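Local coordinates for protein snaclec convulxin subunit alpha (Crotalus durissus, PDB 1UMR) that activates platelets by binding the collagen receptor glycoprotein VI, as the alpha subunit of a heteromeric snake venom C-type lectin-like toxin, at residues N20-W25 and K124-C129; N24-E29 and G71-N76; E78-T83 and D94-L99; C104-K109 and F117-I122. All coordinates share one frame; numbering follows the deposited sequence.

Interaction 1: residues N20-W25 and K124-C129; sequences NEEMNW and KIPFVC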
loop_
_atom_site.group_PDB
_atom_site.type_symbol
_atom_site.label_atom_id
_atom_site.label_comp_id
_atom_site.label_asym_id
_atom_site.label_seq_id
_atom_site.Cartn_x
_atom_site.Cartn_y
_atom_site.Cartn_z
ATOM N N ASN A 20 45.311 -2.230 40.722
ATOM C CA ASN A 20 46.461 -1.601 40.155
ATOM C C ASN A 20 47.663 -2.501 39.994
ATOM O O ASN A 20 48.625 -2.342 40.700
ATOM C CB ASN A 20 46.803 -0.479 41.044
ATOM C CG ASN A 20 45.841 0.684 40.889
ATOM O OD1 ASN A 20 45.817 1.496 39.844
ATOM N ND2 ASN A 20 45.057 0.867 41.972
ATOM N N GLU A 21 47.628 -3.408 39.040
ATOM C CA GLU A 21 48.647 -4.421 38.764
ATOM C C GLU A 21 48.579 -4.562 37.250
ATOM O O GLU A 21 47.476 -4.507 36.668
ATOM C CB GLU A 21 48.216 -5.798 39.255
ATOM C CG GLU A 21 49.128 -6.510 40.219
ATOM C CD GLU A 21 48.375 -6.668 41.525
ATOM O OE1 GLU A 21 48.554 -5.739 42.355
ATOM O OE2 GLU A 21 47.565 -7.666 41.695
ATOM N N GLU A 22 49.718 -4.776 36.607
ATOM C CA GLU A 22 49.752 -4.697 35.159
ATOM C C GLU A 22 49.667 -6.107 34.547
ATOM O O GLU A 22 50.504 -6.944 34.846
ATOM C CB GLU A 22 51.068 -4.088 34.777
ATOM C CG GLU A 22 51.006 -2.593 34.748
ATOM C CD GLU A 22 52.389 -1.946 34.646
ATOM O OE1 GLU A 22 52.406 -0.776 34.193
ATOM O OE2 GLU A 22 53.424 -2.574 35.025
ATOM N N MET A 23 48.682 -6.364 33.683
ATOM C CA MET A 23 48.423 -7.720 33.294
ATOM C C MET A 23 47.827 -7.683 31.937
ATOM O O MET A 23 47.310 -6.676 31.548
ATOM C CB MET A 23 47.444 -8.377 34.239
ATOM C CG MET A 23 48.131 -9.062 35.469
ATOM S SD MET A 23 46.926 -9.974 36.399
ATOM C CE MET A 23 47.632 -10.148 38.051
ATOM N N ASN A 24 47.985 -8.741 31.163
ATOM C CA ASN A 24 47.311 -8.687 29.896
ATOM C C ASN A 24 45.929 -9.207 30.128
ATOM O O ASN A 24 45.549 -9.767 31.223
ATOM C CB ASN A 24 48.060 -9.524 28.801
ATOM C CG ASN A 24 48.192 -10.979 29.172
ATOM O OD1 ASN A 24 49.098 -11.689 28.703
ATOM N ND2 ASN A 24 47.247 -11.458 29.971
ATOM N N TRP A 25 45.188 -9.062 29.068
ATOM C CA TRP A 25 43.769 -9.263 29.146
ATOM C C TRP A 25 43.417 -10.671 29.648
ATOM O O TRP A 25 42.612 -10.870 30.557
ATOM C CB TRP A 25 43.116 -8.905 27.810
ATOM C CG TRP A 25 41.648 -8.836 27.851
ATOM C CD1 TRP A 25 40.827 -7.706 27.816
ATOM C CD2 TRP A 25 40.782 -9.962 27.865
ATOM N NE1 TRP A 25 39.488 -8.093 27.769
ATOM C CE2 TRP A 25 39.439 -9.477 27.798
ATOM C CE3 TRP A 25 41.002 -11.354 27.835
ATOM C CZ2 TRP A 25 38.342 -10.345 27.757
ATOM C CZ3 TRP A 25 39.903 -12.224 27.817
ATOM C CH2 TRP A 25 38.576 -11.723 27.742
ATOM N N LYS A 124 50.030 -4.974 28.941
ATOM C CA LYS A 124 49.954 -5.218 30.389
ATOM C C LYS A 124 49.433 -3.988 31.196
ATOM O O LYS A 124 50.154 -3.019 31.426
ATOM C CB LYS A 124 51.275 -5.821 30.928
ATOM C CG LYS A 124 51.712 -7.106 30.127
ATOM C CD LYS A 124 53.178 -7.629 30.432
ATOM C CE LYS A 124 53.228 -9.046 31.110
ATOM N NZ LYS A 124 52.477 -10.271 30.470
ATOM N N ILE A 125 48.141 -4.007 31.563
ATOM C CA ILE A 125 47.599 -2.864 32.248
ATOM C C ILE A 125 46.752 -3.272 33.492
ATOM O O ILE A 125 46.470 -4.467 33.716
ATOM C CB ILE A 125 46.804 -1.969 31.315
ATOM C CG1 ILE A 125 45.799 -2.811 30.507
ATOM C CG2 ILE A 125 47.719 -1.212 30.336
ATOM C CD1 ILE A 125 44.791 -1.968 29.753
ATOM N N PRO A 126 46.429 -2.267 34.330
ATOM C CA PRO A 126 45.490 -2.476 35.423
ATOM C C PRO A 126 44.148 -2.849 34.784
ATOM O O PRO A 126 44.006 -2.758 33.544
ATOM C CB PRO A 126 45.462 -1.130 36.185
ATOM C CG PRO A 126 46.113 -0.127 35.260
ATOM C CD PRO A 126 46.940 -0.883 34.279
ATOM N N PHE A 127 43.201 -3.287 35.621
ATOM C CA PHE A 127 41.966 -3.835 35.145
ATOM C C PHE A 127 40.953 -3.777 36.267
ATOM O O PHE A 127 41.363 -3.650 37.476
ATOM C CB PHE A 127 42.224 -5.256 34.718
ATOM C CG PHE A 127 42.798 -6.085 35.773
ATOM C CD1 PHE A 127 44.150 -6.161 35.932
ATOM C CD2 PHE A 127 41.991 -6.840 36.617
ATOM C CE1 PHE A 127 44.738 -6.982 36.917
ATOM C CE2 PHE A 127 42.591 -7.674 37.568
ATOM C CZ PHE A 127 44.009 -7.720 37.708
ATOM N N VAL A 128 39.658 -3.825 35.882
ATOM C CA VAL A 128 38.569 -3.842 36.842
ATOM C C VAL A 128 37.909 -5.176 36.901
ATOM O O VAL A 128 37.671 -5.747 35.861
ATOM C CB VAL A 128 37.542 -2.713 36.510
ATOM C CG1 VAL A 128 36.282 -2.689 37.482
ATOM C CG2 VAL A 128 38.237 -1.405 36.601
ATOM N N CYS A 129 37.666 -5.705 38.119
ATOM C CA CYS A 129 36.916 -6.951 38.329
ATOM C C CYS A 129 35.435 -6.706 38.731
ATOM O O CYS A 129 35.098 -5.674 39.343
ATOM C CB CYS A 129 37.555 -7.809 39.378
ATOM S SG CYS A 129 39.149 -8.487 38.850
HETATM O O HOH W 1 49.918 -10.641 32.055
#
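The Met23 side chain meets the Phe127 ring obliquely, beside CE1 and CZ, a Met-aromatic contact that joins the short strand 22-23 to the last long strand of the C-type lectin-like fold, 125-131. The sulfur does the touching: Met23 SD lies 3.7 Å from Phe127 CE1. It stands 56° off the ring normal, neither squarely over the face nor at the edge. With CG anti to its carbonyl carbon (chi1 -89°) and an extended chain beyond, Met23 carries the sulfur past the strand to the ring; Phe127 CG, held between its own backbone N and carbonyl carbon, brings the ring to meet it. The ring also touches Ala28 and Cys32 of helix 25-35, the latter disulfide-bonded to Cys129.

Between the backbones, Met23 and Ile125 form one antiparallel hydrogen-bonded pair, from Met23 N to Ile125 O (2.9 Å) and from Ile125 N to Met23 O (2.8 Å). Their side chains diverge. Beside this pair, Pro126 CA makes a CA-H...O contact with Glu21 O (3.1 Å), while Glu22 lays its CB and CG against Lys124 O.

Lys124 and Asn24 run side by side in the same direction. The lysine chain bends at its last two torsions, and Lys124 NZ donates to a water (3.0 Å) that also accepts from Asn24 N, the backbone nitrogen of the N-cap residue of helix 25-35.

Interaction 2: residues N24-E29 and G71-N76; sequences NWEDAE and GLRVQN
The main contact is a CH-pi interaction between Arg73 and the indole of Trp25. Arg73 CD sits over the six-membered ring, 3.8 Å from its centroid and 20° off the normal, while Arg73 CB approaches Trp25 CZ2 at 3.6 Å. CG lies opposite the backbone N in both residues (chi1 160° in Arg73), and the arginine is extended as far as NE, so its aliphatic part runs obliquely across the ring. The guanidinium then stands almost upright to the indole, the two planes 85° apart, with its edge toward Trp25 CE3. Glu29 CB packs on the other indole face.

Electrostatic contact is looser. Glu26 OE2 and Arg73 NH1 form a long salt bridge of 3.8 Å, although the carboxylate and guanidinium planes are nearly parallel.

Polar backbone groups border the indole. Gly71 O lies near its plane at the edge, 3.9 Å from Trp25 CZ2, and NE1 donates to Ile70 O. Gln75 NE2 in turn bonds Arg73 O.

Strand 72-74 pairs with a strand of a neighbouring subunit, extending the sheet across the interface. The tryptophan thus anchors the first turn of helix 25-35 against the three-stranded sheet of the C-type lectin-like fold.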
loop_
_atom_site.group_PDB
_atom_site.type_symbol
_atom_site.label_atom_id
_atom_site.label_comp_id
_atom_site.label_asym_id
_atom_site.label_seq_id
_atom_site.Cartn_x
_atom_site.Cartn_y
_atom_site.Cartn_z
ATOM N N ASN A 24 47.985 -8.741 31.163
ATOM C CA ASN A 24 47.311 -8.687 29.896
ATOM C C ASN A 24 45.929 -9.207 30.128
ATOM O O ASN A 24 45.549 -9.767 31.223
ATOM C CB ASN A 24 48.060 -9.524 28.801
ATOM C CG ASN A 24 48.192 -10.979 29.172
ATOM O OD1 ASN A 24 49.098 -11.689 28.703
ATOM N ND2 ASN A 24 47.247 -11.458 29.971
ATOM N N TRP A 25 45.188 -9.062 29.068
ATOM C CA TRP A 25 43.769 -9.263 29.146
ATOM C C TRP A 25 43.417 -10.671 29.648
ATOM O O TRP A 25 42.612 -10.870 30.557
ATOM C CB TRP A 25 43.116 -8.905 27.810
ATOM C CG TRP A 25 41.648 -8.836 27.851
ATOM C CD1 TRP A 25 40.827 -7.706 27.816
ATOM C CD2 TRP A 25 40.782 -9.962 27.865
ATOM N NE1 TRP A 25 39.488 -8.093 27.769
ATOM C CE2 TRP A 25 39.439 -9.477 27.798
ATOM C CE3 TRP A 25 41.002 -11.354 27.835
ATOM C CZ2 TRP A 25 38.342 -10.345 27.757
ATOM C CZ3 TRP A 25 39.903 -12.224 27.817
ATOM C CH2 TRP A 25 38.576 -11.723 27.742
ATOM N N GLU A 26 44.039 -11.673 29.122
ATOM C CA GLU A 26 43.553 -12.909 29.633
ATOM C C GLU A 26 44.107 -13.216 31.033
ATOM O O GLU A 26 43.514 -13.997 31.803
ATOM C CB GLU A 26 43.680 -14.034 28.597
ATOM C CG GLU A 26 44.910 -14.863 28.791
ATOM C CD GLU A 26 45.610 -15.358 27.506
ATOM O OE1 GLU A 26 46.846 -15.559 27.648
ATOM O OE2 GLU A 26 44.964 -15.538 26.407
ATOM N N ASP A 27 45.222 -12.621 31.413
ATOM C CA ASP A 27 45.714 -12.945 32.753
ATOM C C ASP A 27 44.815 -12.251 33.744
ATOM O O ASP A 27 44.545 -12.774 34.804
ATOM C CB ASP A 27 47.164 -12.481 32.957
ATOM C CG ASP A 27 48.183 -13.430 32.283
ATOM O OD1 ASP A 27 47.841 -14.592 31.988
ATOM O OD2 ASP A 27 49.351 -13.077 32.026
ATOM N N ALA A 28 44.370 -11.054 33.350
ATOM C CA ALA A 28 43.431 -10.235 34.128
ATOM C C ALA A 28 42.129 -10.928 34.271
ATOM O O ALA A 28 41.627 -11.024 35.370
ATOM C CB ALA A 28 43.199 -8.829 33.553
ATOM N N GLU A 29 41.550 -11.374 33.157
ATOM C CA GLU A 29 40.272 -12.060 33.265
ATOM C C GLU A 29 40.441 -13.340 34.141
ATOM O O GLU A 29 39.555 -13.684 34.964
ATOM C CB GLU A 29 39.764 -12.393 31.913
ATOM C CG GLU A 29 38.861 -13.582 31.949
ATOM C CD GLU A 29 37.444 -13.110 32.372
ATOM O OE1 GLU A 29 36.514 -13.880 32.599
ATOM O OE2 GLU A 29 37.260 -11.918 32.446
ATOM N N GLY A 71 35.928 -6.192 29.867
ATOM C CA GLY A 71 35.751 -7.621 29.594
ATOM C C GLY A 71 35.245 -7.869 28.162
ATOM O O GLY A 71 34.731 -8.962 27.851
ATOM N N LEU A 72 35.393 -6.897 27.254
ATOM C CA LEU A 72 34.883 -7.142 25.895
ATOM C C LEU A 72 35.958 -7.637 25.014
ATOM O O LEU A 72 37.090 -7.031 24.888
ATOM C CB LEU A 72 34.321 -5.868 25.303
ATOM C CG LEU A 72 32.850 -5.611 25.218
ATOM C CD1 LEU A 72 32.644 -4.201 24.479
ATOM C CD2 LEU A 72 31.992 -6.725 24.499
ATOM N N ARG A 73 35.645 -8.688 24.290
ATOM C CA ARG A 73 36.743 -9.221 23.454
ATOM C C ARG A 73 36.130 -9.747 22.162
ATOM O O ARG A 73 34.973 -10.233 22.185
ATOM C CB ARG A 73 37.586 -10.263 24.244
ATOM C CG ARG A 73 38.488 -11.292 23.395
ATOM C CD ARG A 73 39.584 -12.133 24.209
ATOM N NE ARG A 73 40.699 -12.562 23.315
ATOM C CZ ARG A 73 42.058 -12.874 23.567
ATOM N NH1 ARG A 73 42.674 -12.915 24.771
ATOM N NH2 ARG A 73 42.837 -13.147 22.492
ATOM N N VAL A 74 36.876 -9.651 21.042
ATOM C CA VAL A 74 36.458 -10.253 19.753
ATOM C C VAL A 74 36.436 -11.805 19.809
ATOM O O VAL A 74 37.377 -12.422 20.302
ATOM C CB VAL A 74 37.458 -9.841 18.630
ATOM C CG1 VAL A 74 37.129 -10.548 17.256
ATOM C CG2 VAL A 74 37.543 -8.287 18.470
ATOM N N GLN A 75 35.410 -12.466 19.287
ATOM C CA GLN A 75 35.368 -13.938 19.399
ATOM C C GLN A 75 36.019 -14.558 18.138
ATOM O O GLN A 75 36.410 -15.705 18.111
ATOM C CB GLN A 75 33.904 -14.477 19.573
ATOM C CG GLN A 75 33.168 -13.915 20.826
ATOM C CD GLN A 75 33.986 -14.296 22.126
ATOM O OE1 GLN A 75 34.042 -15.467 22.480
ATOM N NE2 GLN A 75 34.671 -13.305 22.754
ATOM N N ASN A 76 36.039 -13.817 17.072
ATOM C CA ASN A 76 36.429 -14.379 15.754
ATOM C C ASN A 76 37.840 -14.857 15.825
ATOM O O ASN A 76 38.702 -14.219 16.451
ATOM C CB ASN A 76 36.406 -13.293 14.710
ATOM C CG ASN A 76 35.118 -12.563 14.663
ATOM O OD1 ASN A 76 34.431 -12.482 13.604
ATOM N ND2 ASN A 76 34.813 -11.913 15.727
#

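Interaction 3: residues E78-T83 and D94-L99; sequences EKQCST and DNLLDL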
loop_
_atom_site.group_PDB
_atom_site.type_symbol
_atom_site.label_atom_id
_atom_site.label_comp_id
_atom_site.label_asym_id
_atom_site.label_seq_id
_atom_site.Cartn_x
_atom_site.Cartn_y
_atom_site.Cartn_z
ATOM N N GLU A 78 39.869 -15.478 12.991
ATOM C CA GLU A 78 40.631 -14.769 11.975
ATOM C C GLU A 78 41.303 -13.551 12.629
ATOM O O GLU A 78 40.825 -13.058 13.621
ATOM C CB GLU A 78 39.685 -14.249 10.841
ATOM C CG GLU A 78 38.554 -15.190 10.391
ATOM C CD GLU A 78 37.261 -14.973 11.211
ATOM O OE1 GLU A 78 37.073 -15.747 12.156
ATOM O OE2 GLU A 78 36.422 -14.031 10.950
ATOM N N LYS A 79 42.352 -13.042 11.987
ATOM C CA LYS A 79 43.175 -11.902 12.391
ATOM C C LYS A 79 42.458 -10.630 12.524
ATOM O O LYS A 79 42.725 -9.871 13.451
ATOM C CB LYS A 79 44.367 -11.687 11.421
ATOM C CG LYS A 79 45.582 -12.654 11.624
ATOM C CD LYS A 79 46.675 -12.546 10.582
ATOM C CE LYS A 79 47.770 -13.520 10.966
ATOM N NZ LYS A 79 48.366 -14.081 9.768
ATOM N N GLN A 80 41.528 -10.381 11.622
ATOM C CA GLN A 80 40.722 -9.181 11.711
ATOM C C GLN A 80 39.432 -9.677 11.120
ATOM O O GLN A 80 39.391 -10.858 10.795
ATOM C CB GLN A 80 41.361 -7.993 10.959
ATOM C CG GLN A 80 41.623 -8.072 9.407
ATOM C CD GLN A 80 40.374 -8.316 8.619
ATOM O OE1 GLN A 80 39.432 -7.554 8.719
ATOM N NE2 GLN A 80 40.307 -9.462 7.945
ATOM N N CYS A 81 38.386 -8.843 10.986
ATOM C CA CYS A 81 37.029 -9.389 10.919
ATOM C C CYS A 81 36.335 -9.019 9.646
ATOM O O CYS A 81 35.162 -9.386 9.467
ATOM C CB CYS A 81 36.114 -8.897 12.072
ATOM S SG CYS A 81 36.700 -9.417 13.654
ATOM N N SER A 82 37.032 -8.355 8.755
ATOM C CA SER A 82 36.505 -8.272 7.364
ATOM C C SER A 82 36.687 -9.603 6.651
ATOM O O SER A 82 37.815 -10.039 6.428
ATOM C CB SER A 82 37.205 -7.162 6.568
ATOM O OG SER A 82 36.400 -6.822 5.430
ATOM N N THR A 83 35.596 -10.228 6.237
ATOM C CA THR A 83 35.688 -11.532 5.555
ATOM C C THR A 83 35.643 -11.323 4.076
ATOM O O THR A 83 35.931 -12.262 3.290
ATOM C CB THR A 83 34.481 -12.502 5.986
ATOM O OG1 THR A 83 33.177 -11.915 5.731
ATOM C CG2 THR A 83 34.471 -12.740 7.510
ATOM N N ASP A 94 45.843 -13.500 4.692
ATOM C CA ASP A 94 45.786 -12.339 5.582
ATOM C C ASP A 94 47.088 -12.153 6.341
ATOM O O ASP A 94 47.472 -13.034 7.124
ATOM C CB ASP A 94 44.672 -12.540 6.657
ATOM C CG ASP A 94 44.460 -11.297 7.478
ATOM O OD1 ASP A 94 45.360 -10.406 7.537
ATOM O OD2 ASP A 94 43.358 -11.094 8.030
ATOM N N ASN A 95 47.732 -11.000 6.145
ATOM C CA ASN A 95 49.131 -10.833 6.535
ATOM C C ASN A 95 49.186 -9.683 7.485
ATOM O O ASN A 95 50.243 -8.988 7.549
ATOM C CB ASN A 95 49.967 -10.344 5.356
ATOM C CG ASN A 95 50.740 -11.435 4.674
ATOM O OD1 ASN A 95 50.450 -12.622 4.858
ATOM N ND2 ASN A 95 51.649 -11.040 3.740
ATOM N N LEU A 96 48.046 -9.380 8.103
ATOM C CA LEU A 96 47.983 -8.334 9.157
ATOM C C LEU A 96 48.920 -8.726 10.335
ATOM O O LEU A 96 48.882 -9.870 10.790
ATOM C CB LEU A 96 46.586 -8.209 9.740
ATOM C CG LEU A 96 46.396 -7.103 10.768
ATOM C CD1 LEU A 96 46.642 -5.784 10.062
ATOM C CD2 LEU A 96 44.907 -7.150 11.341
ATOM N N LEU A 97 49.749 -7.769 10.774
ATOM C CA LEU A 97 50.789 -7.922 11.826
ATOM C C LEU A 97 50.184 -8.063 13.204
ATOM O O LEU A 97 49.195 -7.345 13.558
ATOM C CB LEU A 97 51.672 -6.654 11.809
ATOM C CG LEU A 97 52.836 -6.478 10.802
ATOM C CD1 LEU A 97 53.471 -5.093 10.840
ATOM C CD2 LEU A 97 53.913 -7.634 10.860
ATOM N N ASP A 98 50.763 -8.921 14.028
ATOM C CA ASP A 98 50.266 -9.003 15.443
ATOM C C ASP A 98 50.166 -7.647 16.049
ATOM O O ASP A 98 49.122 -7.237 16.535
ATOM C CB ASP A 98 51.136 -9.925 16.301
ATOM C CG ASP A 98 51.122 -11.349 15.782
ATOM O OD1 ASP A 98 50.126 -11.744 15.148
ATOM O OD2 ASP A 98 52.065 -12.147 15.906
ATOM N N LEU A 99 51.217 -6.866 15.971
ATOM C CA LEU A 99 51.084 -5.547 16.551
ATOM C C LEU A 99 49.782 -4.802 16.242
ATOM O O LEU A 99 49.351 -3.969 17.035
ATOM C CB LEU A 99 52.304 -4.672 16.217
ATOM C CG LEU A 99 53.348 -4.339 17.323
ATOM C CD1 LEU A 99 53.460 -5.392 18.554
ATOM C CD2 LEU A 99 54.723 -4.063 16.627
#
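In the long excursion between strands 67-74 and 104-108, which carries the interchain cysteine Cys81, two irregular segments meet through Lys79, Gln80, Asp94 and Leu96. The lysine lies alongside 94-99: its CB faces the Asp94 carboxylate, Lys79 CD reaches Leu96 O at 3.5 Å, and Lys79 NZ donates to Asp94 O at 3.0 Å. The ammonium grips the backbone rather than the Asp94 carboxylate, since Lys79 NZ and Asp94 OD1 remain 5.2 Å apart.

Asp94 divides its carboxylate between two tasks. Asp94 OD1 accepts from Leu96 N at 2.9 Å, closing an Asx turn, while Asp94 OD2 takes a weak bond from Gln80 NE2 at 3.5 Å. The same NE2 donates to Ser82 O, which lies in the amide plane, so the amide is held within 78-83. This doubled-back glutamine (chi1 61°, chi2 59°) offers Gln80 CB to Leu96 CD2 at 3.7 Å, the two side chains crossing at about a right angle.

Cys81 is disulfide-bonded to the beta subunit, and backbone bonds from Asn95 and Leu97 also reach a neighbouring subunit. Such a projecting, intersubunit loop is characteristic of the snaclec dimer, in which loops are swapped between C-type lectin-like subunits.

Interaction 4: residues C104-K109 and F117-I122; sequences CSLLKK and FVASCI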
loop_
_atom_site.group_PDB
_atom_site.type_symbol
_atom_site.label_atom_id
_atom_site.label_comp_id
_atom_site.label_asym_id
_atom_site.label_seq_id
_atom_site.Cartn_x
_atom_site.Cartn_y
_atom_site.Cartn_z
ATOM N N CYS A 104 41.047 -6.930 22.123
ATOM C CA CYS A 104 40.592 -6.603 23.465
ATOM C C CYS A 104 40.030 -5.180 23.608
ATOM O O CYS A 104 39.791 -4.441 22.596
ATOM C CB CYS A 104 41.731 -6.912 24.443
ATOM S SG CYS A 104 41.723 -8.661 24.494
ATOM N N SER A 105 39.766 -4.762 24.854
ATOM C CA SER A 105 39.225 -3.402 25.058
ATOM C C SER A 105 39.555 -2.799 26.398
ATOM O O SER A 105 40.001 -3.477 27.324
ATOM C CB SER A 105 37.745 -3.353 24.844
ATOM O OG SER A 105 37.246 -4.229 25.811
ATOM N N LEU A 106 39.416 -1.474 26.461
ATOM C CA LEU A 106 39.969 -0.741 27.557
ATOM C C LEU A 106 39.273 0.608 27.818
ATOM O O LEU A 106 38.456 1.068 26.995
ATOM C CB LEU A 106 41.478 -0.625 27.333
ATOM C CG LEU A 106 42.322 0.506 26.732
ATOM C CD1 LEU A 106 43.531 -0.109 26.129
ATOM C CD2 LEU A 106 41.659 1.372 25.768
ATOM N N LEU A 107 39.484 1.171 29.023
ATOM C CA LEU A 107 39.074 2.567 29.280
ATOM C C LEU A 107 40.366 3.423 29.418
ATOM O O LEU A 107 41.397 2.931 29.900
ATOM C CB LEU A 107 38.348 2.603 30.621
ATOM C CG LEU A 107 36.809 2.406 30.848
ATOM C CD1 LEU A 107 35.945 2.099 29.662
ATOM C CD2 LEU A 107 36.501 1.500 32.068
ATOM N N LYS A 108 40.292 4.697 29.069
ATOM C CA LYS A 108 41.404 5.653 29.124
ATOM C C LYS A 108 41.199 6.739 30.159
ATOM O O LYS A 108 40.164 7.378 30.137
ATOM C CB LYS A 108 41.404 6.424 27.765
ATOM C CG LYS A 108 42.336 5.889 26.791
ATOM C CD LYS A 108 41.961 6.263 25.423
ATOM C CE LYS A 108 42.871 5.464 24.470
ATOM N NZ LYS A 108 43.342 6.289 23.286
ATOM N N LYS A 109 42.207 7.049 30.966
ATOM C CA LYS A 109 42.127 8.272 31.816
ATOM C C LYS A 109 41.821 9.508 30.980
ATOM O O LYS A 109 41.076 10.393 31.400
ATOM C CB LYS A 109 43.425 8.560 32.574
ATOM C CG LYS A 109 43.217 9.660 33.720
ATOM C CD LYS A 109 44.493 9.874 34.720
ATOM C CE LYS A 109 45.850 10.275 34.035
ATOM N NZ LYS A 109 46.679 11.366 34.723
ATOM N N PHE A 117 37.588 1.649 24.105
ATOM C CA PHE A 117 38.610 1.683 23.073
ATOM C C PHE A 117 39.103 0.271 22.724
ATOM O O PHE A 117 39.353 -0.545 23.620
ATOM C CB PHE A 117 39.800 2.484 23.613
ATOM C CG PHE A 117 39.542 3.972 23.641
ATOM C CD1 PHE A 117 40.013 4.770 22.600
ATOM C CD2 PHE A 117 38.789 4.571 24.703
ATOM C CE1 PHE A 117 39.812 6.150 22.619
ATOM C CE2 PHE A 117 38.568 5.979 24.711
ATOM C CZ PHE A 117 39.070 6.774 23.649
ATOM N N VAL A 118 39.246 -0.040 21.446
ATOM C CA VAL A 118 39.887 -1.289 21.038
ATOM C C VAL A 118 41.396 -1.287 21.439
ATOM O O VAL A 118 42.063 -0.243 21.504
ATOM C CB VAL A 118 39.821 -1.409 19.556
ATOM C CG1 VAL A 118 40.481 -2.690 19.155
ATOM C CG2 VAL A 118 38.352 -1.445 19.099
ATOM N N ALA A 119 41.918 -2.466 21.756
ATOM C CA ALA A 119 43.284 -2.603 22.190
ATOM C C ALA A 119 43.814 -4.011 21.873
ATOM O O ALA A 119 43.089 -4.977 21.825
ATOM C CB ALA A 119 43.403 -2.351 23.778
ATOM N N SER A 120 45.118 -4.069 21.787
ATOM C CA SER A 120 45.919 -5.249 21.749
ATOM C C SER A 120 45.591 -6.060 23.004
ATOM O O SER A 120 45.540 -5.490 24.093
ATOM C CB SER A 120 47.404 -4.736 21.767
ATOM O OG SER A 120 48.378 -5.755 21.867
ATOM N N CYS A 121 45.359 -7.375 22.862
ATOM C CA CYS A 121 45.243 -8.248 24.018
ATOM C C CYS A 121 46.584 -8.459 24.744
ATOM O O CYS A 121 46.591 -8.899 25.926
ATOM C CB CYS A 121 44.636 -9.589 23.630
ATOM S SG CYS A 121 42.983 -9.278 23.015
ATOM N N ILE A 122 47.718 -8.164 24.088
ATOM C CA ILE A 122 48.990 -8.392 24.830
ATOM C C ILE A 122 49.507 -7.242 25.688
ATOM O O ILE A 122 50.408 -7.421 26.437
ATOM C CB ILE A 122 50.089 -9.115 23.997
ATOM C CG1 ILE A 122 50.419 -8.389 22.705
ATOM C CG2 ILE A 122 49.694 -10.610 23.749
ATOM C CD1 ILE A 122 51.911 -8.453 22.377
#
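Cys104 and Ala119 satisfy each other's backbone groups in full: Cys104 N donates to Ala119 O at 2.8 Å, and Ala119 N returns a bond to Cys104 O at 3.0 Å. The first donor arrives nearly along the C=O axis, whereas the second stands 62° out of the carbonyl plane. Two residues on, Leu106 and Phe117 repeat the exchange. Leu106 N meets Phe117 O in the carbonyl plane at 3.0 Å, and Phe117 N donates to Leu106 O. Between these hydrogen-bonded pairs lies the non-hydrogen-bonded pair Ser105 and Val118, where CA hydrogens approach carbonyl oxygens instead, Ser105 CA lying 3.2 Å from Phe117 O. Ser105 OG has its partner on the adjacent strand, hydrogen-bonding Leu72 O.

Strands 104-108 and 117-119 thus form the beta hairpin of the C-type lectin-like domain's three-stranded sheet. One end is fastened by a disulfide, Cys104 SG to Cys121 SG at 2.0 Å with a torsion of 95° about the S-S bond. Cys104, Leu106, Phe117 and Ala119 share one sheet face, where Leu106 CD1 packs against Ala119 CB.

Toward the other end, Lys108 runs across the Phe117 ring at about a right angle. Its CD stands over the ring centre, 3.3 Å from the centroid and 8° off the normal, a CH-pi contact, and the chain continues toward the rim, where Lys108 NZ comes within 3.6 Å of Phe117 CE1.

In the fold
From the N terminus, the chain first enters interaction 1, which brings 20-25 onto 124-129 and closes a loop spanning most of the domain; interactions 3 and 4 lie within it. Interaction 2 starts from the same part of the chain, sharing Asn24 and Trp25, and closes earlier by docking helix 25-35 on strand 67-74. The chain then leaves the body of the domain for interaction 3, a short loop closure whose centre is about 25 Å from that of interaction 1. On its return, interaction 4 closes the hairpin beside strand 67-74. Trp25 CG packs on Cys104 SG at 3.4 Å, joining helix and hairpin, whereas Cys81 touches Val74 and Asn76, linking the projecting loop to interaction 2.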